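Local coordinates for Blr3880 protein (PDB 2OOD) that probably catalyses the zinc-dependent hydrolytic deamination of guanine to xanthine and ammonia, the step that feeds guanine into purine breakdown, at residues 77-82 / 291-296; 122-127 / 156-161; 134-139 / 268-273; 231-236 / 257-262; 325-328 / 332-335. One frame throughout, in Å; residues are numbered along the deposited sequence.

Contact 1: residues 77-82 / 291-296; sequences DGHIHL and AVVFCP. With ZN (zinc ion), chain B; GUN (guanine), chain C.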
# COMPACT_ATOMS: atom_id res chain seq x y z
N ASP A 77 -8.52 14.53 -6.85
CA ASP A 77 -7.61 14.39 -5.71
C ASP A 77 -7.78 15.68 -4.92
O ASP A 77 -7.33 16.74 -5.35
CB ASP A 77 -6.19 14.21 -6.26
CG ASP A 77 -5.11 14.34 -5.21
OD1 ASP A 77 -5.13 15.33 -4.47
OD2 ASP A 77 -4.22 13.47 -5.14
N GLY A 78 -8.43 15.60 -3.77
CA GLY A 78 -8.66 16.81 -3.00
C GLY A 78 -7.60 17.26 -2.02
O GLY A 78 -7.89 18.07 -1.15
N HIS A 79 -6.36 16.78 -2.13
CA HIS A 79 -5.36 17.19 -1.17
C HIS A 79 -3.92 16.79 -1.50
O HIS A 79 -3.46 15.75 -1.04
CB HIS A 79 -5.73 16.60 0.19
CG HIS A 79 -5.03 17.23 1.34
ND1 HIS A 79 -5.66 18.09 2.21
CD2 HIS A 79 -3.76 17.12 1.79
CE1 HIS A 79 -4.82 18.47 3.15
NE2 HIS A 79 -3.65 17.89 2.92
N ILE A 80 -3.22 17.61 -2.29
CA ILE A 80 -1.81 17.34 -2.62
C ILE A 80 -0.99 18.57 -2.29
O ILE A 80 -1.53 19.67 -2.19
CB ILE A 80 -1.53 17.03 -4.12
CG1 ILE A 80 -2.82 17.12 -4.93
CG2 ILE A 80 -0.85 15.69 -4.28
CD1 ILE A 80 -3.30 18.53 -5.12
N HIS A 81 0.31 18.38 -2.12
CA HIS A 81 1.23 19.47 -1.81
C HIS A 81 2.21 19.56 -2.98
O HIS A 81 3.15 18.78 -3.06
CB HIS A 81 1.99 19.17 -0.52
CG HIS A 81 1.18 19.34 0.73
ND1 HIS A 81 1.05 20.55 1.38
CD2 HIS A 81 0.50 18.44 1.47
CE1 HIS A 81 0.33 20.38 2.47
NE2 HIS A 81 -0.03 19.11 2.55
N LEU A 82 1.98 20.51 -3.87
CA LEU A 82 2.84 20.71 -5.04
C LEU A 82 4.34 20.71 -4.74
O LEU A 82 5.10 19.97 -5.37
CB LEU A 82 2.47 22.02 -5.75
CG LEU A 82 3.58 22.71 -6.55
CD1 LEU A 82 4.00 21.85 -7.72
CD2 LEU A 82 3.08 24.06 -7.03
N ALA A 291 -16.40 20.20 4.19
CA ALA A 291 -15.98 18.87 3.80
C ALA A 291 -14.65 18.44 4.39
O ALA A 291 -13.81 19.27 4.70
CB ALA A 291 -15.92 18.77 2.28
N VAL A 292 -14.47 17.14 4.54
CA VAL A 292 -13.23 16.60 5.08
C VAL A 292 -12.56 15.80 3.96
O VAL A 292 -13.25 15.26 3.09
CB VAL A 292 -13.48 15.70 6.32
CG1 VAL A 292 -14.30 14.49 5.93
CG2 VAL A 292 -12.17 15.25 6.92
N VAL A 293 -11.24 15.74 3.97
CA VAL A 293 -10.51 15.00 2.95
C VAL A 293 -9.76 13.84 3.58
O VAL A 293 -8.82 14.04 4.34
CB VAL A 293 -9.51 15.91 2.20
CG1 VAL A 293 -8.88 15.14 1.06
CG2 VAL A 293 -10.20 17.16 1.69
N PHE A 294 -10.20 12.63 3.24
CA PHE A 294 -9.63 11.38 3.74
C PHE A 294 -8.36 11.00 2.98
O PHE A 294 -8.43 10.60 1.82
CB PHE A 294 -10.72 10.29 3.63
CG PHE A 294 -10.25 8.88 3.95
CD1 PHE A 294 -9.24 8.65 4.87
CD2 PHE A 294 -10.90 7.79 3.38
CE1 PHE A 294 -8.89 7.35 5.22
CE2 PHE A 294 -10.55 6.49 3.73
CZ PHE A 294 -9.55 6.27 4.65
N CYS A 295 -7.22 11.12 3.64
CA CYS A 295 -5.93 10.80 3.03
C CYS A 295 -5.27 9.61 3.71
O CYS A 295 -4.30 9.77 4.44
CB CYS A 295 -5.00 12.01 3.12
SG CYS A 295 -5.72 13.54 2.50
N PRO A 296 -5.77 8.40 3.44
CA PRO A 296 -5.25 7.16 4.03
C PRO A 296 -3.77 6.85 3.88
O PRO A 296 -3.14 6.42 4.85
CB PRO A 296 -6.14 6.09 3.41
CG PRO A 296 -6.49 6.67 2.10
CD PRO A 296 -6.78 8.10 2.42
ZN ZN B . -1.57 18.08 3.60
N9 GUN C . -0.27 20.74 7.61
C8 GUN C . 0.57 20.93 8.66
N7 GUN C . 1.22 19.83 8.92
C5 GUN C . 0.85 18.87 8.05
C6 GUN C . 1.22 17.49 7.86
O6 GUN C . 2.06 16.94 8.57
N1 GUN C . 0.59 16.80 6.82
C2 GUN C . -0.35 17.41 6.01
N2 GUN C . -0.94 16.70 4.98
N3 GUN C . -0.69 18.68 6.19
C4 GUN C . -0.13 19.43 7.19
O HOH W 1 0.43 16.52 3.27
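His-79 carries its ring anti to the backbone N (chi1 -164°), and Val-293 sends CG1 the same way (chi1 -174°), which brings CG1 to 3.6 Å from His-79 CB. The contact spans the inside of the amidohydrolase TIM barrel, from strand 70-81, which bears the His-x-His zinc motif, to strand 291-294. No hydrogen bond joins the two segments; they meet by van der Waals packing. Val-293 CG2 rests on the carbonyl of Gly-78, while Cys-295, at the N-cap position of helix 296-301, places SG 4.4 Å from the centre of the His-79 ring, approaching it obliquely. The zinc ion binds His-79 NE2 at 2.2 Å and His-81 NE2 at 2.1 Å, with His-234, Asp-326, a water and guanine N2 as its other ligands. Upstream, Asp-77 closes an Asx turn: His-79 N donates to Asp-77 OD1 at 3.0 Å, meeting that oxygen on its anti side.

Contact 2: residues 122-127 / 156-161; sequences RFLDAL and RNMRVI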
# COMPACT_ATOMS: atom_id res chain seq x y z
N ARG A 122 6.70 18.51 -13.32
CA ARG A 122 6.77 17.13 -12.86
C ARG A 122 5.55 16.75 -12.02
O ARG A 122 5.09 15.61 -12.04
CB ARG A 122 8.04 16.91 -12.05
CG ARG A 122 9.29 16.98 -12.90
CD ARG A 122 10.50 17.17 -12.04
NE ARG A 122 11.73 17.12 -12.82
CZ ARG A 122 12.19 16.03 -13.43
NH1 ARG A 122 11.51 14.89 -13.36
NH2 ARG A 122 13.33 16.08 -14.10
N PHE A 123 5.04 17.72 -11.27
CA PHE A 123 3.87 17.52 -10.43
C PHE A 123 2.67 17.13 -11.31
O PHE A 123 2.02 16.13 -11.06
CB PHE A 123 3.58 18.81 -9.67
CG PHE A 123 2.32 18.78 -8.85
CD1 PHE A 123 2.26 18.04 -7.68
CD2 PHE A 123 1.22 19.53 -9.23
CE1 PHE A 123 1.10 18.05 -6.90
CE2 PHE A 123 0.06 19.54 -8.46
CZ PHE A 123 0.00 18.80 -7.29
N LEU A 124 2.39 17.94 -12.33
CA LEU A 124 1.27 17.68 -13.22
C LEU A 124 1.47 16.44 -14.09
O LEU A 124 0.50 15.76 -14.43
CB LEU A 124 0.99 18.91 -14.09
CG LEU A 124 0.41 20.10 -13.31
CD1 LEU A 124 0.35 21.33 -14.19
CD2 LEU A 124 -0.97 19.76 -12.80
N ASP A 125 2.71 16.13 -14.46
CA ASP A 125 2.96 14.94 -15.27
C ASP A 125 2.65 13.70 -14.42
O ASP A 125 1.98 12.79 -14.88
CB ASP A 125 4.42 14.86 -15.73
CG ASP A 125 4.76 15.89 -16.80
OD1 ASP A 125 3.85 16.57 -17.32
OD2 ASP A 125 5.96 16.02 -17.12
N ALA A 126 3.14 13.69 -13.18
CA ALA A 126 2.90 12.57 -12.29
C ALA A 126 1.41 12.35 -12.06
O ALA A 126 0.94 11.22 -12.02
CB ALA A 126 3.60 12.80 -10.96
N LEU A 127 0.67 13.45 -11.93
CA LEU A 127 -0.77 13.38 -11.72
C LEU A 127 -1.51 12.78 -12.91
O LEU A 127 -2.44 12.01 -12.74
CB LEU A 127 -1.34 14.77 -11.42
CG LEU A 127 -1.16 15.29 -10.00
CD1 LEU A 127 -1.79 16.67 -9.89
CD2 LEU A 127 -1.82 14.34 -9.02
N ARG A 156 -2.47 23.18 -20.14
CA ARG A 156 -3.04 21.85 -20.29
C ARG A 156 -4.55 21.96 -20.13
O ARG A 156 -5.29 21.01 -20.37
CB ARG A 156 -2.46 20.91 -19.24
CG ARG A 156 -0.96 21.06 -19.05
CD ARG A 156 -0.32 19.82 -18.48
NE ARG A 156 1.05 20.06 -18.04
CZ ARG A 156 1.89 19.11 -17.66
NH1 ARG A 156 1.51 17.84 -17.66
NH2 ARG A 156 3.12 19.41 -17.27
N ASN A 157 -4.99 23.15 -19.73
CA ASN A 157 -6.40 23.46 -19.51
C ASN A 157 -7.09 22.47 -18.58
O ASN A 157 -8.12 21.88 -18.92
CB ASN A 157 -7.15 23.53 -20.85
CG ASN A 157 -8.42 24.35 -20.75
OD1 ASN A 157 -8.55 25.20 -19.86
ND2 ASN A 157 -9.36 24.11 -21.66
N MSE A 158 -6.53 22.33 -17.39
CA MSE A 158 -7.06 21.43 -16.38
C MSE A 158 -7.74 22.23 -15.28
O MSE A 158 -7.29 23.33 -14.94
CB MSE A 158 -5.94 20.61 -15.75
CG MSE A 158 -5.16 19.79 -16.73
SE MSE A 158 -3.62 18.95 -15.85
CE MSE A 158 -2.36 20.43 -15.95
N ARG A 159 -8.83 21.69 -14.72
CA ARG A 159 -9.50 22.39 -13.64
C ARG A 159 -8.67 22.08 -12.40
O ARG A 159 -8.38 20.92 -12.11
CB ARG A 159 -10.93 21.89 -13.45
CG ARG A 159 -11.65 22.62 -12.34
CD ARG A 159 -13.15 22.43 -12.44
NE ARG A 159 -13.71 23.16 -13.58
CZ ARG A 159 -13.64 24.48 -13.75
NH1 ARG A 159 -13.02 25.24 -12.84
NH2 ARG A 159 -14.20 25.05 -14.81
N VAL A 160 -8.28 23.13 -11.69
CA VAL A 160 -7.44 22.97 -10.52
C VAL A 160 -7.77 23.99 -9.43
O VAL A 160 -8.02 25.16 -9.74
CB VAL A 160 -5.95 23.14 -10.91
CG1 VAL A 160 -5.09 23.24 -9.67
CG2 VAL A 160 -5.51 21.96 -11.76
N ILE A 161 -7.77 23.54 -8.18
CA ILE A 161 -8.03 24.40 -7.03
C ILE A 161 -6.68 24.62 -6.35
O ILE A 161 -5.99 23.66 -6.02
CB ILE A 161 -8.94 23.74 -5.95
CG1 ILE A 161 -10.09 22.97 -6.59
CG2 ILE A 161 -9.51 24.81 -5.04
CD1 ILE A 161 -11.18 23.85 -7.11
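The salt bridge between Arg-156 and Asp-125 is the polar half of this contact, in which helix 113-129 packs against the turn between helix 143-156 and strand 160-166 on the outside of the amidohydrolase barrel. Arg-156 comes end-on, its chain extended from CG to NE, and puts both terminal nitrogens on one oxygen: NH1 lies 2.7 Å from Asp-125 OD1 and NH2 lies 2.9 Å from the same atom. Both bonds run close to the guanidinium plane, but that plane and the carboxylate are turned 46° apart, and NH2 meets OD1 from above the carboxylate. The other oxygen of Asp-125 pairs with Lys-121, and Arg-156 NE with Glu-152.

The apolar half belongs to Leu-124. Its CB sits over the centre of one guanidinium face, 3.7 Å from Arg-156 CZ. Both its methyls touch the terminal CE of selenomethionine Met-158, which is 3.4 Å from Leu-124 CD1 and 3.5 Å from Leu-124 CD2; the bend at chi3 (-84°) turns that CE toward the leucine. Asn-157, with positive phi, ends helix 143-156 in a Schellman motif, letting the chain swing from Arg-156 to Met-158.

With Leu-124 CB over one face and Asp-125 at its edge, the guanidinium is held in orientation; its positive charge is probably offset by Asp-125 and by Glu-152 at NE.

Contact 3: residues 134-139 / 268-273; sequences TCQAFT and KFSGGH. With GUN (guanine), chain C.
Gln-136 and Ser-270 meet across the interior of the TIM barrel, reaching inward from strands 132-138 and 269-272. This is a small contact, with 81 Å² buried in all, and the backbones stay well apart: the nearest pair of CA atoms, those of Gln-136 and Ser-270, are 9.3 Å from one another. The glutamine does most of the reaching, its CG anti to the backbone N (chi1 177°) and the chain extended beyond it, so that the amide group arrives at the serine CB and OG.

In the next shell, Asn-232 of strand 230-234, the neighbour of strand 269-272, touches the side chains of both Gln-136 and Ser-270. Ile-161 and Leu-389 also pack on Gln-136. Farther along the same two strands lies the active site, where Phe-138 stacks on both His-81 and His-234, two of the zinc ligands. The contact therefore belongs to the barrel core, with the side chain of Gln-136 about 10 Å from the zinc ion. At the end of the other segment, His-273 lines the guanine pocket; its ring meets that of His-79 edge-to-face, and a weak hydrogen bond links His-273 NE2 with Asp-326 OD2.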
# COMPACT_ATOMS: atom_id res chain seq x y z
N THR A 134 -7.97 16.43 -11.91
CA THR A 134 -8.32 17.61 -11.09
C THR A 134 -7.80 17.43 -9.67
O THR A 134 -7.89 16.34 -9.10
CB THR A 134 -9.85 17.81 -11.03
OG1 THR A 134 -10.38 17.95 -12.36
CG2 THR A 134 -10.19 19.05 -10.22
N CYS A 135 -7.25 18.50 -9.10
CA CYS A 135 -6.71 18.42 -7.75
C CYS A 135 -6.77 19.75 -6.99
O CYS A 135 -6.76 20.82 -7.59
CB CYS A 135 -5.25 17.95 -7.79
SG CYS A 135 -4.08 19.19 -8.43
N GLN A 136 -6.84 19.66 -5.67
CA GLN A 136 -6.85 20.83 -4.81
C GLN A 136 -5.46 20.81 -4.20
O GLN A 136 -5.17 20.00 -3.34
CB GLN A 136 -7.92 20.70 -3.72
CG GLN A 136 -7.92 21.86 -2.75
CD GLN A 136 -9.16 21.87 -1.89
OE1 GLN A 136 -9.54 20.85 -1.33
NE2 GLN A 136 -9.80 23.03 -1.77
N ALA A 137 -4.60 21.71 -4.67
CA ALA A 137 -3.22 21.73 -4.22
C ALA A 137 -2.73 22.79 -3.25
O ALA A 137 -3.11 23.96 -3.31
CB ALA A 137 -2.31 21.75 -5.44
N PHE A 138 -1.87 22.35 -2.34
CA PHE A 138 -1.23 23.24 -1.39
C PHE A 138 0.06 23.64 -2.08
O PHE A 138 0.63 22.87 -2.85
CB PHE A 138 -0.91 22.49 -0.10
CG PHE A 138 -2.09 22.32 0.81
CD1 PHE A 138 -2.43 23.31 1.72
CD2 PHE A 138 -2.89 21.18 0.73
CE1 PHE A 138 -3.55 23.18 2.54
CE2 PHE A 138 -4.01 21.04 1.55
CZ PHE A 138 -4.34 22.04 2.45
N THR A 139 0.52 24.86 -1.83
CA THR A 139 1.75 25.34 -2.44
C THR A 139 2.65 25.80 -1.30
O THR A 139 2.46 25.38 -0.16
CB THR A 139 1.43 26.50 -3.40
OG1 THR A 139 0.77 27.55 -2.69
CG2 THR A 139 0.51 26.02 -4.51
N LYS A 268 -17.44 24.84 0.42
CA LYS A 268 -16.14 25.04 -0.21
C LYS A 268 -14.96 25.03 0.75
O LYS A 268 -13.86 25.45 0.40
CB LYS A 268 -16.15 26.35 -1.01
CG LYS A 268 -17.06 26.32 -2.24
CD LYS A 268 -16.99 27.62 -3.02
CE LYS A 268 -17.91 27.58 -4.23
NZ LYS A 268 -17.77 28.80 -5.07
N PHE A 269 -15.20 24.54 1.97
CA PHE A 269 -14.14 24.43 2.96
C PHE A 269 -13.69 22.97 2.96
O PHE A 269 -14.52 22.06 2.97
CB PHE A 269 -14.64 24.77 4.36
CG PHE A 269 -13.66 24.43 5.46
CD1 PHE A 269 -12.78 25.39 5.95
CD2 PHE A 269 -13.64 23.16 6.04
CE1 PHE A 269 -11.90 25.08 7.00
CE2 PHE A 269 -12.76 22.85 7.08
CZ PHE A 269 -11.89 23.82 7.56
N SER A 270 -12.38 22.74 2.96
CA SER A 270 -11.87 21.38 2.99
C SER A 270 -10.87 21.24 4.12
O SER A 270 -9.88 21.98 4.16
CB SER A 270 -11.22 21.02 1.65
OG SER A 270 -12.18 20.90 0.62
N GLY A 271 -11.13 20.33 5.04
CA GLY A 271 -10.22 20.10 6.15
C GLY A 271 -9.55 18.76 5.96
O GLY A 271 -10.20 17.73 6.07
N GLY A 272 -8.26 18.76 5.67
CA GLY A 272 -7.57 17.50 5.44
C GLY A 272 -7.35 16.62 6.66
O GLY A 272 -7.07 17.13 7.74
N HIS A 273 -7.48 15.31 6.47
CA HIS A 273 -7.26 14.33 7.53
C HIS A 273 -8.24 14.43 8.70
O HIS A 273 -7.98 15.13 9.68
CB HIS A 273 -5.85 14.48 8.11
CG HIS A 273 -4.77 14.51 7.08
ND1 HIS A 273 -4.12 15.67 6.71
CD2 HIS A 273 -4.18 13.51 6.38
CE1 HIS A 273 -3.18 15.38 5.83
NE2 HIS A 273 -3.19 14.08 5.61
N9 GUN C . -0.27 20.74 7.61
C8 GUN C . 0.57 20.93 8.66
N7 GUN C . 1.22 19.83 8.92
C5 GUN C . 0.85 18.87 8.05
C6 GUN C . 1.22 17.49 7.86
O6 GUN C . 2.06 16.94 8.57
N1 GUN C . 0.59 16.80 6.82
C2 GUN C . -0.35 17.41 6.01
N2 GUN C . -0.94 16.70 4.98
N3 GUN C . -0.69 18.68 6.19
C4 GUN C . -0.13 19.43 7.19

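Contact 4: residues 231-236 / 257-262; sequences VNTHIS and GVYEKF. With ZN (zinc ion), chain B; GUN (guanine), chain C.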
# COMPACT_ATOMS: atom_id res chain seq x y z
N VAL A 231 -11.79 27.48 0.51
CA VAL A 231 -10.94 27.56 1.70
C VAL A 231 -10.36 26.16 1.85
O VAL A 231 -11.10 25.18 1.91
CB VAL A 231 -11.73 27.94 2.98
CG1 VAL A 231 -10.76 28.15 4.14
CG2 VAL A 231 -12.54 29.19 2.75
N ASN A 232 -9.03 26.06 1.91
CA ASN A 232 -8.36 24.77 1.99
C ASN A 232 -7.37 24.75 3.15
O ASN A 232 -6.54 25.64 3.26
CB ASN A 232 -7.65 24.52 0.65
CG ASN A 232 -6.89 23.21 0.62
OD1 ASN A 232 -7.37 22.18 1.09
ND2 ASN A 232 -5.69 23.24 0.04
N THR A 233 -7.47 23.74 4.00
CA THR A 233 -6.57 23.64 5.16
C THR A 233 -6.45 22.22 5.73
O THR A 233 -6.88 21.25 5.11
CB THR A 233 -7.05 24.60 6.30
OG1 THR A 233 -6.03 24.71 7.29
CG2 THR A 233 -8.32 24.08 6.94
N HIS A 234 -5.83 22.10 6.90
CA HIS A 234 -5.67 20.82 7.58
C HIS A 234 -6.36 20.87 8.93
O HIS A 234 -6.43 21.92 9.56
CB HIS A 234 -4.20 20.49 7.79
CG HIS A 234 -3.42 20.41 6.52
ND1 HIS A 234 -2.72 21.47 6.01
CD2 HIS A 234 -3.26 19.39 5.64
CE1 HIS A 234 -2.14 21.11 4.88
NE2 HIS A 234 -2.46 19.86 4.63
N ILE A 235 -6.86 19.73 9.39
CA ILE A 235 -7.57 19.70 10.66
C ILE A 235 -7.47 18.34 11.36
O ILE A 235 -7.69 17.30 10.75
CB ILE A 235 -9.07 20.06 10.42
CG1 ILE A 235 -9.82 20.20 11.74
CG2 ILE A 235 -9.74 19.00 9.58
CD1 ILE A 235 -11.26 20.65 11.56
N SER A 236 -7.09 18.36 12.64
CA SER A 236 -7.00 17.15 13.45
C SER A 236 -6.26 15.95 12.86
O SER A 236 -6.78 14.84 12.89
CB SER A 236 -8.42 16.70 13.80
OG SER A 236 -9.17 17.80 14.28
N GLY A 257 -13.15 24.34 15.97
CA GLY A 257 -13.57 25.59 16.58
C GLY A 257 -12.69 26.76 16.21
O GLY A 257 -13.16 27.90 16.12
N VAL A 258 -11.41 26.50 16.00
CA VAL A 258 -10.47 27.54 15.63
C VAL A 258 -10.87 28.18 14.30
O VAL A 258 -10.86 29.40 14.17
CB VAL A 258 -9.05 26.99 15.49
CG1 VAL A 258 -8.09 28.11 15.10
CG2 VAL A 258 -8.62 26.33 16.79
N TYR A 259 -11.23 27.35 13.32
CA TYR A 259 -11.63 27.85 12.01
C TYR A 259 -13.01 28.49 12.00
O TYR A 259 -13.27 29.36 11.18
CB TYR A 259 -11.60 26.72 10.97
CG TYR A 259 -10.23 26.13 10.77
CD1 TYR A 259 -9.14 26.93 10.45
CD2 TYR A 259 -10.01 24.77 10.93
CE1 TYR A 259 -7.87 26.39 10.30
CE2 TYR A 259 -8.75 24.22 10.79
CZ TYR A 259 -7.68 25.04 10.47
OH TYR A 259 -6.42 24.50 10.35
N GLU A 260 -13.90 28.05 12.88
CA GLU A 260 -15.24 28.62 12.94
C GLU A 260 -15.17 30.03 13.54
O GLU A 260 -15.96 30.91 13.19
CB GLU A 260 -16.17 27.76 13.80
CG GLU A 260 -16.54 26.43 13.18
CD GLU A 260 -17.18 25.49 14.18
OE1 GLU A 260 -16.52 25.18 15.20
OE2 GLU A 260 -18.33 25.07 13.96
N LYS A 261 -14.22 30.23 14.44
CA LYS A 261 -14.04 31.53 15.07
C LYS A 261 -13.82 32.59 14.00
O LYS A 261 -14.05 33.77 14.24
CB LYS A 261 -12.82 31.49 16.02
CG LYS A 261 -12.41 32.85 16.60
CD LYS A 261 -11.10 32.76 17.39
CE LYS A 261 -10.67 34.14 17.91
NZ LYS A 261 -9.27 34.19 18.46
N PHE A 262 -13.40 32.16 12.82
CA PHE A 262 -13.15 33.09 11.73
C PHE A 262 -14.02 32.88 10.50
O PHE A 262 -13.64 33.29 9.40
CB PHE A 262 -11.67 33.02 11.34
CG PHE A 262 -10.74 33.39 12.46
CD1 PHE A 262 -10.39 34.72 12.69
CD2 PHE A 262 -10.20 32.40 13.29
CE1 PHE A 262 -9.51 35.06 13.73
CE2 PHE A 262 -9.32 32.74 14.33
CZ PHE A 262 -8.98 34.07 14.55
ZN ZN B . -1.57 18.08 3.60
N9 GUN C . -0.27 20.74 7.61
C8 GUN C . 0.57 20.93 8.66
N7 GUN C . 1.22 19.83 8.92
C5 GUN C . 0.85 18.87 8.05
C6 GUN C . 1.22 17.49 7.86
O6 GUN C . 2.06 16.94 8.57
N1 GUN C . 0.59 16.80 6.82
C2 GUN C . -0.35 17.41 6.01
N2 GUN C . -0.94 16.70 4.98
N3 GUN C . -0.69 18.68 6.19
C4 GUN C . -0.13 19.43 7.19
O HOH W 1 0.43 16.52 3.27
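The strand that delivers the zinc ligand His-234 is braced from outside by Tyr-259 of helix 255-260. The phenol donates to His-234 O, with OH 2.7 Å from that oxygen and nearly in line with the carbonyl (C=O...OH angle 166°). Thr-233 lies under the same ring: its CG2 makes a CH-pi contact over one face, 4.0 Å from the centroid and set off toward the rim, while its OG1 bonds to Pro-205 O. At the ring's edge, Ile-235 CB packs 4.2 Å from Tyr-259 CE2. The phenol oxygen has a further hydrogen-bond partner in Ala-208 N. In this amidohydrolase barrel, the end of strand 230-234 and the residue after it face two ways, Thr-233 and Ile-235 toward the helix and His-234 toward the metal. A phenylalanine in place of Tyr-259 takes away the hydroxyl shared by His-234 O and Ala-208 N, and the backbone behind the zinc ligand would probably be held less firmly. On the inner side, His-234, part of the guanine site, turns CG beside the backbone N (chi1 -60°) and brings NE2 to 2.2 Å from the zinc ion; its ND1 is hydrogen-bonded to Arg-206 O.

Contact 5: residues 325-328 / 332-335; sequences TDVG and RFSM. With ZN (zinc ion), chain B; GUN (guanine), chain C.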
# COMPACT_ATOMS: atom_id res chain seq x y z
N THR A 325 -4.45 12.09 -1.81
CA THR A 325 -3.17 11.39 -1.83
C THR A 325 -2.31 11.98 -0.73
O THR A 325 -1.74 11.27 0.08
CB THR A 325 -2.42 11.59 -3.17
OG1 THR A 325 -2.36 12.99 -3.48
CG2 THR A 325 -3.12 10.86 -4.30
N ASP A 326 -2.27 13.30 -0.73
CA ASP A 326 -1.48 14.07 0.22
C ASP A 326 0.00 13.83 -0.01
O ASP A 326 0.76 13.62 0.94
CB ASP A 326 -1.84 13.68 1.66
CG ASP A 326 -1.28 14.66 2.67
OD1 ASP A 326 -1.45 15.87 2.42
OD2 ASP A 326 -0.70 14.23 3.70
N VAL A 327 0.42 13.88 -1.28
CA VAL A 327 1.81 13.66 -1.60
C VAL A 327 2.74 14.49 -0.72
O VAL A 327 2.64 15.70 -0.60
CB VAL A 327 2.11 13.90 -3.08
CG1 VAL A 327 3.61 14.02 -3.31
CG2 VAL A 327 1.58 12.75 -3.89
N GLY A 328 3.67 13.77 -0.13
CA GLY A 328 4.62 14.33 0.79
C GLY A 328 4.32 13.39 1.94
O GLY A 328 5.05 12.42 2.17
N ARG A 332 2.14 7.93 -2.49
CA ARG A 332 1.62 7.57 -3.81
C ARG A 332 0.91 8.73 -4.49
O ARG A 332 0.16 9.47 -3.85
CB ARG A 332 0.63 6.41 -3.68
CG ARG A 332 1.14 5.22 -2.88
CD ARG A 332 2.26 4.51 -3.59
NE ARG A 332 2.80 3.43 -2.78
CZ ARG A 332 3.85 2.69 -3.11
NH1 ARG A 332 4.49 2.91 -4.25
NH2 ARG A 332 4.28 1.75 -2.28
N PHE A 333 1.14 8.88 -5.79
CA PHE A 333 0.52 9.96 -6.56
C PHE A 333 -0.84 9.57 -7.13
O PHE A 333 -1.65 10.43 -7.47
CB PHE A 333 1.41 10.38 -7.73
CG PHE A 333 2.14 11.67 -7.51
CD1 PHE A 333 3.39 11.70 -6.90
CD2 PHE A 333 1.58 12.87 -7.92
CE1 PHE A 333 4.06 12.90 -6.70
CE2 PHE A 333 2.24 14.08 -7.73
CZ PHE A 333 3.48 14.09 -7.12
N SER A 334 -1.10 8.27 -7.25
CA SER A 334 -2.35 7.81 -7.82
C SER A 334 -3.51 7.60 -6.84
O SER A 334 -3.32 7.12 -5.73
CB SER A 334 -2.11 6.51 -8.58
OG SER A 334 -3.29 6.11 -9.25
N MSE A 335 -4.72 7.95 -7.28
CA MSE A 335 -5.90 7.77 -6.46
C MSE A 335 -6.22 6.28 -6.35
O MSE A 335 -6.97 5.85 -5.47
CB MSE A 335 -7.10 8.51 -7.05
CG MSE A 335 -6.97 10.01 -7.01
SE MSE A 335 -6.51 10.65 -5.22
CE MSE A 335 -8.18 10.19 -4.31
ZN ZN B . -1.57 18.08 3.60
N9 GUN C . -0.27 20.74 7.61
C8 GUN C . 0.57 20.93 8.66
N7 GUN C . 1.22 19.83 8.92
C5 GUN C . 0.85 18.87 8.05
C6 GUN C . 1.22 17.49 7.86
O6 GUN C . 2.06 16.94 8.57
N1 GUN C . 0.59 16.80 6.82
C2 GUN C . -0.35 17.41 6.01
N2 GUN C . -0.94 16.70 4.98
N3 GUN C . -0.69 18.68 6.19
C4 GUN C . -0.13 19.43 7.19
O HOH W 2 -0.13 9.06 -1.03
O HOH W 1 0.43 16.52 3.27
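Residues 325-328 and 332-335 are two limbs of the loop between strand 320-323 and helix 335-352, closest at Thr-325 and Phe-333, whose CA atoms are 6.2 Å apart. A water bridges the limbs, donating to Thr-325 O at 3.0 Å and accepting from Arg-332 N at 2.9 Å. Val-327 packs on the ring of Phe-333: its CG2 stands over the centre, 3.6 Å from the centroid and 10° off the normal, a clear CH-pi contact, while CG1 lies nearer the rim, at CE1. An alanine in place of Phe-333 removes the ring under Val-327, and a gap would probably open toward Ala-126 and Leu-127 of helix 113-129. Thr-325 turns CG2 beside its backbone N, 3.5 Å from the selenium of selenomethionine Met-335, while its OG1 bonds to Asp-77. Asp-326 points away from this packing, CG anti to the backbone N (chi1 -167°), with OD1 2.5 Å from the zinc ion. The second subunit meets the far limb, where its Gln-415 bonds to Phe-333 N. Packing and polar bonds of Thr-325 and Val-327, on either side of Asp-326 in the chain, hold the loop, while Asp-326 puts OD1 on zinc and OD2 on Ser-298.

Overall arrangement
From the N terminus, strand 70-81 opens contact 1, which closes only at strand 291-294, so that contacts 2, 3 and 4 all fall within its long loop. Contact 2 starts on helix 113-129; its segments alternate with those of contact 3, so the two cross, and strands 132-138 and 160-166 pair between them. Contact 4 lies within the span of contact 3, and strand 230-234 pairs there with strand 269-272. Contact 5 follows in series, a short loop after strand 320-323. Contacts 1, 4 and 5 supply the four protein ligands of the zinc, contact 3 adds His-273 to the guanine pocket, and Phe-333 of contact 5 packs on the helix of contact 2, near the second subunit.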